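Local coordinates for protein TRAP dicarboxylate transporter-DctP subunit (Marinobacter aquaeolei, PDB 4PFI) that probably binds a small organic acid in the periplasm and hands it to the membrane part of a TRAP transporter, at residues 38-43 with 52-57; 97-102 with 248-253; 157-162 with 242-247. All blocks are in the same frame, centred on the assembly; numbering follows the deposited sequence.

Contact 1. Residues 38-43 with 52-57; sequences WRFALE and LYAQQF
Phe-40 brings one edge of its ring up to the face of Phe-57 in an offset edge-to-face pair, the planes 84° apart and the ring centroids separated by 5.5 Å. The touching edge is the CD2–CE2 side: Phe-40 CD2 lies 3.8 Å from Phe-57 CD2. Both CB atoms point across the contact, and with CG opposite the backbone N in each residue (chi1 -166° in Phe-40, 177° in Phe-57) the rings continue into it. CE2 of Phe-40 also comes obliquely within 4.0 Å of CB of Ala-54, the residue whose backbone lies nearest to that of Phe-40. A side chain this small suits the spot, since the helix can approach closely enough for a single CB to be shared: Leu-42 CD2 reaches the same methyl from the C-terminal side at 3.8 Å. At the other end Phe-57 CZ meets the rim of the Trp-38 indole, close to its plane and 4.1 Å from CZ3, the two side chains crossing at about a right angle. Large flat groups therefore fill the wider gaps between strand and helix while alanine occupies the tight one, and the interface is wholly apolar and buried. Alternation along the strand, carried one residue past its end to Leu-42, explains why Trp-38, Phe-40 and Leu-42 are all directed at the helix. The short segments run nearly antiparallel, axes 10.3 Å apart, as expected of the first strand and the helix of a beta-alpha-beta crossover. Strand 70-74 completes that unit and pairs in parallel with strand 37-41, strand 96-99 flanks 37-41 as well, and helix 263-296 packs against Tyr-53 and Phe-57.

Contact 2. Residues 97-102 with 248-253; sequences AFASPG and SVVANE
Phe-98 and Val-249 form the apolar centre, a non-hydrogen-bonded pair on one face of an antiparallel strand pairing. Branch CG2 of Val-249 presses on the ring at CE1, 3.4 Å away, the two side chains slanting across each other. CG of Phe-98 stands opposite its own carbonyl carbon (chi1 -87°), and this lets the ring lean over the neighbouring strand. With alanine in place of Phe-98, Val-249 CG2 would probably lose the ring carbon it packs against, and a gap would be likely to open beside Phe-40 and Tyr-53, whose rings also meet Phe-98. The other face carries the small side chains of Ala-97, Ala-99 and Ser-248 with Val-250, whose CG2 lies 4.4 Å from Ala-97 CB. The short segments depart clearly from antiparallel, at 131° between their directions, and the small alanines let the strands lie close on this face. Outward from these side chains come the backbone bonds. Val-250 N gives Ala-97 O an almost straight bond of 2.9 Å (174° at the hydrogen), and Ala-97 N returns one to Val-250 O at 3.1 Å. In the second hydrogen-bonded pair, Ala-99 N to Ser-248 O and Ser-248 N to Ala-99 O both measure 2.7 Å. Ser-248 O also receives the CA-H of Phe-98, at 3.1 Å from CA. At the polar edge Asn-252 is the N-cap of helix 253-257, its OD1 taking the N-H of Trp-255. Strand 96-99 thus lies between 37-41, its parallel neighbour, and 244-252, which pairs on its far side with strand 149-164.

Contact 3. Residues 157-162 with 242-247; sequences EGWMTW and ASRFIA
Arg-244 lays its guanidinium flat on the Trp-159 indole, planes 28° apart, in an off-centre cation-pi stack between two adjacent antiparallel strands of the solute-binding protein family 7 fold. NH2 of Arg-244 sits 3.3 Å from Trp-159 CZ2, and farther back CG of the arginine covers the same six-membered ring in a CH-pi contact, 4.0 Å from its centroid. The chain is extended from CG to NE, so methylene and cation both lie along the ring. An arginine suits this place because its flat end can stack while NH1 and NH2 hydrogen-bond to the carbonyl oxygens of Pro-121 and Glu-122. Gly-158 has a positive phi (131°), where any CB would collide with the preceding carbonyl oxygen. Its own O accepts Phe-245 N, and Glu-157 N binds Phe-245 O at 2.7 Å. Strand 149-164 is broken by a bulge or short loop in this region, yet Met-160 N still finds Ser-243 O, at 2.8 Å. Met-160, present as selenomethionine, bends at chi2 and chi3, and the flexible chain of methionine lets SE reach Phe-245 obliquely, 3.3 Å from CD1, in a Met-aromatic contact. On the CD2 side of that ring comes OE1 of Glu-157, the carboxylate turned only 19° from the ring plane, while its OE2 bonds Gln-50 NE2. That buried carboxylate also lies near Glu-44, which may raise its tendency to hold a proton. Farther along, Trp-162 CZ2 approaches the methyl of Ala-242 obliquely, and a water joins the strands there, accepting from Ala-242 N at 2.8 Å and donating to Met-160 O at 2.9 Å.

All three contacts are buried and involve the same mixed sheet: contact 1 joins a helix to it, whereas contacts 2 and 3 join neighbouring strands within it. Contact 1 does so through hydrocarbon alone, and contact 2 chiefly by backbone bonds. The two share a seam, where Glu-43 OE1 bonds Ser-100 OG and Tyr-53 packs on Phe-98. Contact 3 lies nearest the centre of the chain, about 6 Å from it between centres, and has the most polar chemistry: cation, carboxylate and a bridging water. It uses strand 244-252, as contact 2 does, and is nested within the loop that contact 2 closes. Contacts 1 and 3 do not touch.

Contact 1. Residues 38-43 with 52-57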
loop_
_atom_site.group_PDB
_atom_site.type_symbol
_atom_site.label_atom_id
_atom_site.label_comp_id
_atom_site.label_asym_id
_atom_site.label_seq_id
_atom_site.Cartn_x
_atom_site.Cartn_y
_atom_site.Cartn_z
ATOM N N TRP A 38 -17.028 -16.154 7.086
ATOM C CA TRP A 38 -16.334 -15.392 6.063
ATOM C C TRP A 38 -14.840 -15.491 6.368
ATOM O O TRP A 38 -14.426 -15.263 7.498
ATOM C CB TRP A 38 -16.778 -13.926 6.084
ATOM C CG TRP A 38 -18.156 -13.672 5.557
ATOM C CD1 TRP A 38 -19.079 -14.611 5.176
ATOM C CD2 TRP A 38 -18.779 -12.399 5.355
ATOM N NE1 TRP A 38 -20.232 -14.000 4.751
ATOM C CE2 TRP A 38 -20.078 -12.642 4.853
ATOM C CE3 TRP A 38 -18.367 -11.078 5.551
ATOM C CZ2 TRP A 38 -20.970 -11.612 4.541
ATOM C CZ3 TRP A 38 -19.254 -10.055 5.244
ATOM C CH2 TRP A 38 -20.542 -10.330 4.744
ATOM N N ARG A 39 -14.041 -15.834 5.361
ATOM C CA ARG A 39 -12.598 -15.985 5.523
ATOM C C ARG A 39 -11.861 -14.789 4.928
ATOM O O ARG A 39 -11.953 -14.539 3.726
ATOM C CB ARG A 39 -12.133 -17.252 4.816
ATOM C CG ARG A 39 -12.850 -18.495 5.272
ATOM C CD ARG A 39 -12.717 -19.613 4.249
ATOM N NE ARG A 39 -11.325 -19.970 3.975
ATOM C CZ ARG A 39 -10.547 -20.654 4.810
ATOM N NH1 ARG A 39 -11.027 -21.048 5.985
ATOM N NH2 ARG A 39 -9.287 -20.941 4.477
ATOM N N PHE A 40 -11.102 -14.090 5.771
ATOM C CA PHE A 40 -10.458 -12.830 5.418
ATOM C C PHE A 40 -8.931 -12.961 5.540
ATOM O O PHE A 40 -8.399 -12.993 6.640
ATOM C CB PHE A 40 -10.945 -11.732 6.375
ATOM C CG PHE A 40 -10.634 -10.320 5.923
ATOM C CD1 PHE A 40 -9.713 -10.073 4.927
ATOM C CD2 PHE A 40 -11.266 -9.233 6.521
ATOM C CE1 PHE A 40 -9.439 -8.780 4.527
ATOM C CE2 PHE A 40 -10.992 -7.941 6.121
ATOM C CZ PHE A 40 -10.077 -7.716 5.126
ATOM N N ALA A 41 -8.229 -13.028 4.417
ATOM C CA ALA A 41 -6.779 -13.216 4.430
ATOM C C ALA A 41 -6.009 -11.882 4.406
ATOM O O ALA A 41 -6.385 -10.951 3.711
ATOM C CB ALA A 41 -6.362 -14.080 3.244
ATOM N N LEU A 42 -4.913 -11.806 5.147
ATOM C CA LEU A 42 -4.100 -10.591 5.184
ATOM C C LEU A 42 -2.703 -10.846 4.610
ATOM O O LEU A 42 -2.158 -11.932 4.784
ATOM C CB LEU A 42 -3.930 -10.133 6.619
ATOM C CG LEU A 42 -5.159 -10.094 7.496
ATOM C CD1 LEU A 42 -4.723 -9.680 8.858
ATOM C CD2 LEU A 42 -6.199 -9.145 6.941
ATOM N N GLU A 43 -2.123 -9.836 3.963
ATOM C CA GLU A 43 -0.725 -9.894 3.536
ATOM C C GLU A 43 0.245 -9.599 4.683
ATOM O O GLU A 43 1.454 -9.753 4.528
ATOM C CB GLU A 43 -0.450 -8.842 2.472
ATOM C CG GLU A 43 -1.289 -8.926 1.249
ATOM C CD GLU A 43 -1.167 -7.666 0.425
ATOM O OE1 GLU A 43 -1.158 -6.558 1.026
ATOM O OE2 GLU A 43 -1.045 -7.770 -0.818
ATOM N N LEU A 52 -5.351 -4.663 12.259
ATOM C CA LEU A 52 -6.208 -3.779 13.036
ATOM C C LEU A 52 -7.507 -3.514 12.301
ATOM O O LEU A 52 -8.582 -3.537 12.898
ATOM C CB LEU A 52 -5.497 -2.468 13.321
ATOM C CG LEU A 52 -4.320 -2.652 14.277
ATOM C CD1 LEU A 52 -3.535 -1.350 14.426
ATOM C CD2 LEU A 52 -4.806 -3.171 15.619
ATOM N N TYR A 53 -7.392 -3.258 11.002
ATOM C CA TYR A 53 -8.554 -3.021 10.149
ATOM C C TYR A 53 -9.457 -4.248 10.185
ATOM O O TYR A 53 -10.666 -4.148 10.418
ATOM C CB TYR A 53 -8.108 -2.757 8.713
ATOM C CG TYR A 53 -9.212 -2.532 7.698
ATOM C CD1 TYR A 53 -9.851 -3.609 7.064
ATOM C CD2 TYR A 53 -9.601 -1.242 7.342
ATOM C CE1 TYR A 53 -10.854 -3.400 6.113
ATOM C CE2 TYR A 53 -10.605 -1.030 6.392
ATOM C CZ TYR A 53 -11.221 -2.110 5.787
ATOM O OH TYR A 53 -12.203 -1.872 4.855
ATOM N N ALA A 54 -8.858 -5.408 9.956
ATOM C CA ALA A 54 -9.630 -6.636 9.887
ATOM C C ALA A 54 -10.336 -6.943 11.224
ATOM O O ALA A 54 -11.478 -7.417 11.228
ATOM C CB ALA A 54 -8.765 -7.780 9.447
ATOM N N GLN A 55 -9.676 -6.657 12.349
ATOM C CA GLN A 55 -10.303 -6.855 13.648
ATOM C C GLN A 55 -11.557 -6.008 13.778
ATOM O O GLN A 55 -12.561 -6.459 14.292
ATOM C CB GLN A 55 -9.364 -6.466 14.764
ATOM C CG GLN A 55 -8.406 -7.525 15.160
ATOM C CD GLN A 55 -7.326 -6.959 16.068
ATOM O OE1 GLN A 55 -6.131 -7.124 15.813
ATOM N NE2 GLN A 55 -7.742 -6.244 17.111
ATOM N N GLN A 56 -11.471 -4.764 13.335
ATOM C CA GLN A 56 -12.609 -3.872 13.346
ATOM C C GLN A 56 -13.709 -4.353 12.399
ATOM O O GLN A 56 -14.900 -4.204 12.697
ATOM C CB GLN A 56 -12.175 -2.481 12.923
ATOM C CG GLN A 56 -11.259 -1.809 13.907
ATOM C CD GLN A 56 -12.042 -1.250 15.066
ATOM O OE1 GLN A 56 -12.027 -1.816 16.162
ATOM N NE2 GLN A 56 -12.773 -0.153 14.825
ATOM N N PHE A 57 -13.312 -4.901 11.254
ATOM C CA PHE A 57 -14.272 -5.421 10.283
ATOM C C PHE A 57 -15.014 -6.616 10.883
ATOM O O PHE A 57 -16.221 -6.764 10.696
ATOM C CB PHE A 57 -13.566 -5.845 8.998
ATOM C CG PHE A 57 -14.471 -6.462 7.964
ATOM C CD1 PHE A 57 -15.223 -5.659 7.110
ATOM C CD2 PHE A 57 -14.545 -7.835 7.818
ATOM C CE1 PHE A 57 -16.041 -6.216 6.136
ATOM C CE2 PHE A 57 -15.364 -8.409 6.846
ATOM C CZ PHE A 57 -16.117 -7.603 6.004
#

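Contact 2. Residues 97-102 with 248-253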
loop_
_atom_site.group_PDB
_atom_site.type_symbol
_atom_site.label_atom_id
_atom_site.label_comp_id
_atom_site.label_asym_id
_atom_site.label_seq_id
_atom_site.Cartn_x
_atom_site.Cartn_y
_atom_site.Cartn_z
ATOM N N ALA A 97 -9.717 -10.685 0.927
ATOM C CA ALA A 97 -8.282 -10.525 1.141
ATOM C C ALA A 97 -7.837 -9.107 0.864
ATOM O O ALA A 97 -8.497 -8.354 0.154
ATOM C CB ALA A 97 -7.495 -11.470 0.266
ATOM N N PHE A 98 -6.708 -8.753 1.454
ATOM C CA PHE A 98 -6.015 -7.544 1.089
ATOM C C PHE A 98 -5.133 -7.869 -0.107
ATOM O O PHE A 98 -4.593 -8.969 -0.222
ATOM C CB PHE A 98 -5.174 -7.046 2.259
ATOM C CG PHE A 98 -5.934 -6.166 3.210
ATOM C CD1 PHE A 98 -6.307 -4.884 2.829
ATOM C CD2 PHE A 98 -6.267 -6.601 4.481
ATOM C CE1 PHE A 98 -7.006 -4.061 3.693
ATOM C CE2 PHE A 98 -6.955 -5.771 5.337
ATOM C CZ PHE A 98 -7.324 -4.503 4.940
ATOM N N ALA A 99 -4.992 -6.909 -1.005
ATOM C CA ALA A 99 -4.088 -7.058 -2.141
ATOM C C ALA A 99 -3.452 -5.707 -2.395
ATOM O O ALA A 99 -4.141 -4.733 -2.674
ATOM C CB ALA A 99 -4.834 -7.534 -3.385
ATOM N N SER A 100 -2.136 -5.647 -2.270
ATOM C CA SER A 100 -1.375 -4.444 -2.585
ATOM C C SER A 100 -0.944 -4.391 -4.064
ATOM O O SER A 100 -1.056 -5.389 -4.791
ATOM C CB SER A 100 -0.181 -4.394 -1.653
ATOM O OG SER A 100 -0.655 -4.370 -0.307
ATOM N N PRO A 101 -0.480 -3.217 -4.527
ATOM C CA PRO A 101 -0.089 -3.077 -5.942
ATOM C C PRO A 101 0.999 -4.069 -6.344
ATOM O O PRO A 101 0.901 -4.632 -7.433
ATOM C CB PRO A 101 0.393 -1.623 -6.039
ATOM C CG PRO A 101 -0.392 -0.902 -4.967
ATOM C CD PRO A 101 -0.480 -1.919 -3.827
ATOM N N GLY A 102 1.976 -4.321 -5.474
ATOM C CA GLY A 102 2.984 -5.331 -5.759
ATOM C C GLY A 102 2.436 -6.701 -6.157
ATOM O O GLY A 102 2.918 -7.324 -7.102
ATOM N N SER A 248 -5.602 -2.863 -1.421
ATOM C CA SER A 248 -6.952 -3.152 -1.924
ATOM C C SER A 248 -7.646 -4.160 -1.042
ATOM O O SER A 248 -7.011 -5.109 -0.577
ATOM C CB SER A 248 -6.884 -3.812 -3.314
ATOM O OG SER A 248 -6.874 -2.883 -4.363
ATOM N N VAL A 249 -8.951 -4.003 -0.844
ATOM C CA VAL A 249 -9.752 -5.106 -0.309
ATOM C C VAL A 249 -10.520 -5.741 -1.464
ATOM O O VAL A 249 -11.299 -5.078 -2.141
ATOM C CB VAL A 249 -10.742 -4.657 0.801
ATOM C CG1 VAL A 249 -11.630 -5.840 1.238
ATOM C CG2 VAL A 249 -10.000 -4.068 1.996
ATOM N N VAL A 250 -10.299 -7.026 -1.699
ATOM C CA VAL A 250 -10.954 -7.713 -2.812
ATOM C C VAL A 250 -11.782 -8.908 -2.339
ATOM O O VAL A 250 -11.558 -9.458 -1.260
ATOM C CB VAL A 250 -9.918 -8.214 -3.861
ATOM C CG1 VAL A 250 -9.227 -7.043 -4.522
ATOM C CG2 VAL A 250 -8.922 -9.183 -3.223
ATOM N N ALA A 251 -12.734 -9.316 -3.170
ATOM C CA ALA A 251 -13.559 -10.471 -2.855
ATOM C C ALA A 251 -13.706 -11.392 -4.053
ATOM O O ALA A 251 -13.660 -10.965 -5.215
ATOM C CB ALA A 251 -14.929 -10.036 -2.360
ATOM N N ASN A 252 -13.888 -12.669 -3.752
ATOM C CA ASN A 252 -14.284 -13.629 -4.766
ATOM C C ASN A 252 -15.486 -13.116 -5.570
ATOM O O ASN A 252 -16.486 -12.648 -5.017
ATOM C CB ASN A 252 -14.595 -14.983 -4.139
ATOM C CG ASN A 252 -14.959 -16.018 -5.175
ATOM O OD1 ASN A 252 -16.137 -16.277 -5.423
ATOM N ND2 ASN A 252 -13.946 -16.595 -5.816
ATOM N N GLU A 253 -15.361 -13.194 -6.886
ATOM C CA GLU A 253 -16.280 -12.535 -7.798
ATOM C C GLU A 253 -17.701 -13.082 -7.723
ATOM O O GLU A 253 -18.677 -12.332 -7.840
ATOM C CB GLU A 253 -15.757 -12.703 -9.211
ATOM C CG GLU A 253 -16.129 -11.594 -10.136
ATOM C CD GLU A 253 -15.122 -11.466 -11.244
ATOM O OE1 GLU A 253 -14.503 -12.495 -11.595
ATOM O OE2 GLU A 253 -14.921 -10.341 -11.742
#

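Contact 3. Residues 157-162 with 242-247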
loop_
_atom_site.group_PDB
_atom_site.type_symbol
_atom_site.label_atom_id
_atom_site.label_comp_id
_atom_site.label_asym_id
_atom_site.label_seq_id
_atom_site.Cartn_x
_atom_site.Cartn_y
_atom_site.Cartn_z
ATOM N N GLU A 157 -2.144 2.563 4.351
ATOM C CA GLU A 157 -1.300 1.946 5.395
ATOM C C GLU A 157 -0.224 2.919 5.860
ATOM O O GLU A 157 0.496 2.662 6.828
ATOM C CB GLU A 157 -0.687 0.625 4.937
ATOM C CG GLU A 157 -1.681 -0.245 4.220
ATOM C CD GLU A 157 -1.152 -1.637 3.873
ATOM O OE1 GLU A 157 -0.841 -1.876 2.681
ATOM O OE2 GLU A 157 -1.064 -2.505 4.779
ATOM N N GLY A 158 -0.140 4.062 5.201
ATOM C CA GLY A 158 0.723 5.116 5.674
ATOM C C GLY A 158 1.615 5.683 4.589
ATOM O O GLY A 158 1.739 5.111 3.503
ATOM N N TRP A 159 2.208 6.835 4.868
ATOM C CA TRP A 159 3.193 7.415 3.985
ATOM C C TRP A 159 4.370 6.453 3.782
ATOM O O TRP A 159 4.931 5.953 4.760
ATOM C CB TRP A 159 3.716 8.694 4.625
ATOM C CG TRP A 159 2.849 9.886 4.427
ATOM C CD1 TRP A 159 2.206 10.597 5.383
ATOM C CD2 TRP A 159 2.521 10.505 3.173
ATOM N NE1 TRP A 159 1.484 11.627 4.807
ATOM C CE2 TRP A 159 1.665 11.594 3.454
ATOM C CE3 TRP A 159 2.875 10.244 1.847
ATOM C CZ2 TRP A 159 1.155 12.426 2.456
ATOM C CZ3 TRP A 159 2.360 11.063 0.853
ATOM C CH2 TRP A 159 1.514 12.149 1.166
HETATM N N MSE A 160 4.784 6.215 2.541
HETATM C CA MSE A 160 6.046 5.492 2.298
HETATM C C MSE A 160 7.196 6.332 2.891
HETATM O O MSE A 160 7.210 7.553 2.757
HETATM C CB MSE A 160 6.290 5.231 0.811
HETATM C CG MSE A 160 5.233 4.340 0.162
HETATM SE SE MSE A 160 5.303 2.496 0.819
HETATM C CE MSE A 160 6.831 1.834 -0.244
ATOM N N THR A 161 8.152 5.677 3.534
ATOM C CA THR A 161 9.268 6.367 4.158
ATOM C C THR A 161 10.569 5.781 3.622
ATOM O O THR A 161 10.631 4.594 3.327
ATOM C CB THR A 161 9.190 6.210 5.682
ATOM O OG1 THR A 161 8.069 6.970 6.186
ATOM C CG2 THR A 161 10.475 6.692 6.343
ATOM N N TRP A 162 11.591 6.605 3.425
ATOM C CA TRP A 162 12.832 6.130 2.822
ATOM C C TRP A 162 13.893 5.926 3.917
ATOM O O TRP A 162 13.966 6.718 4.854
ATOM C CB TRP A 162 13.369 7.162 1.837
ATOM C CG TRP A 162 12.468 7.510 0.704
ATOM C CD1 TRP A 162 11.380 6.828 0.289
ATOM C CD2 TRP A 162 12.601 8.622 -0.177
ATOM N NE1 TRP A 162 10.817 7.437 -0.818
ATOM C CE2 TRP A 162 11.552 8.549 -1.117
ATOM C CE3 TRP A 162 13.498 9.683 -0.264
ATOM C CZ2 TRP A 162 11.380 9.483 -2.120
ATOM C CZ3 TRP A 162 13.322 10.616 -1.269
ATOM C CH2 TRP A 162 12.279 10.505 -2.183
ATOM N N ALA A 242 6.081 11.208 -0.680
ATOM C CA ALA A 242 6.004 11.127 -2.136
ATOM C C ALA A 242 4.835 10.246 -2.538
ATOM O O ALA A 242 4.121 10.551 -3.479
ATOM C CB ALA A 242 7.319 10.605 -2.724
ATOM N N SER A 243 4.624 9.152 -1.809
ATOM C CA SER A 243 3.472 8.283 -2.058
ATOM C C SER A 243 3.092 7.546 -0.790
ATOM O O SER A 243 3.896 7.397 0.139
ATOM C CB SER A 243 3.790 7.259 -3.150
ATOM O OG SER A 243 4.968 6.556 -2.822
ATOM N N ARG A 244 1.868 7.048 -0.774
ATOM C CA ARG A 244 1.347 6.266 0.320
ATOM C C ARG A 244 1.263 4.780 -0.021
ATOM O O ARG A 244 1.134 4.398 -1.178
ATOM C CB ARG A 244 -0.048 6.752 0.644
ATOM C CG ARG A 244 -0.109 8.083 1.375
ATOM C CD ARG A 244 -1.560 8.415 1.626
ATOM N NE ARG A 244 -1.767 9.696 2.291
ATOM C CZ ARG A 244 -1.944 10.842 1.657
ATOM N NH1 ARG A 244 -1.917 10.891 0.331
ATOM N NH2 ARG A 244 -2.147 11.951 2.346
ATOM N N PHE A 245 1.323 3.942 1.002
ATOM C CA PHE A 245 0.986 2.531 0.851
ATOM C C PHE A 245 -0.521 2.432 0.813
ATOM O O PHE A 245 -1.175 2.750 1.794
ATOM C CB PHE A 245 1.399 1.754 2.088
ATOM C CG PHE A 245 2.105 0.467 1.828
ATOM C CD1 PHE A 245 2.895 0.284 0.695
ATOM C CD2 PHE A 245 2.087 -0.544 2.801
ATOM C CE1 PHE A 245 3.623 -0.912 0.506
ATOM C CE2 PHE A 245 2.819 -1.746 2.625
ATOM C CZ PHE A 245 3.584 -1.928 1.477
ATOM N N ILE A 246 -1.064 1.956 -0.298
ATOM C CA ILE A 246 -2.500 1.799 -0.457
ATOM C C ILE A 246 -2.787 0.339 -0.745
ATOM O O ILE A 246 -2.333 -0.181 -1.769
ATOM C CB ILE A 246 -2.987 2.598 -1.661
ATOM C CG1 ILE A 246 -2.575 4.072 -1.531
ATOM C CG2 ILE A 246 -4.511 2.454 -1.818
ATOM C CD1 ILE A 246 -3.218 4.782 -0.350
ATOM N N ALA A 247 -3.533 -0.334 0.129
ATOM C CA ALA A 247 -3.879 -1.740 -0.081
ATOM C C ALA A 247 -5.331 -1.865 -0.570
ATOM O O ALA A 247 -6.180 -1.065 -0.182
ATOM C CB ALA A 247 -3.698 -2.512 1.202
HETATM O O HOH W 1 0.415 -1.207 -0.499
HETATM O O HOH W 2 7.275 8.851 0.184
#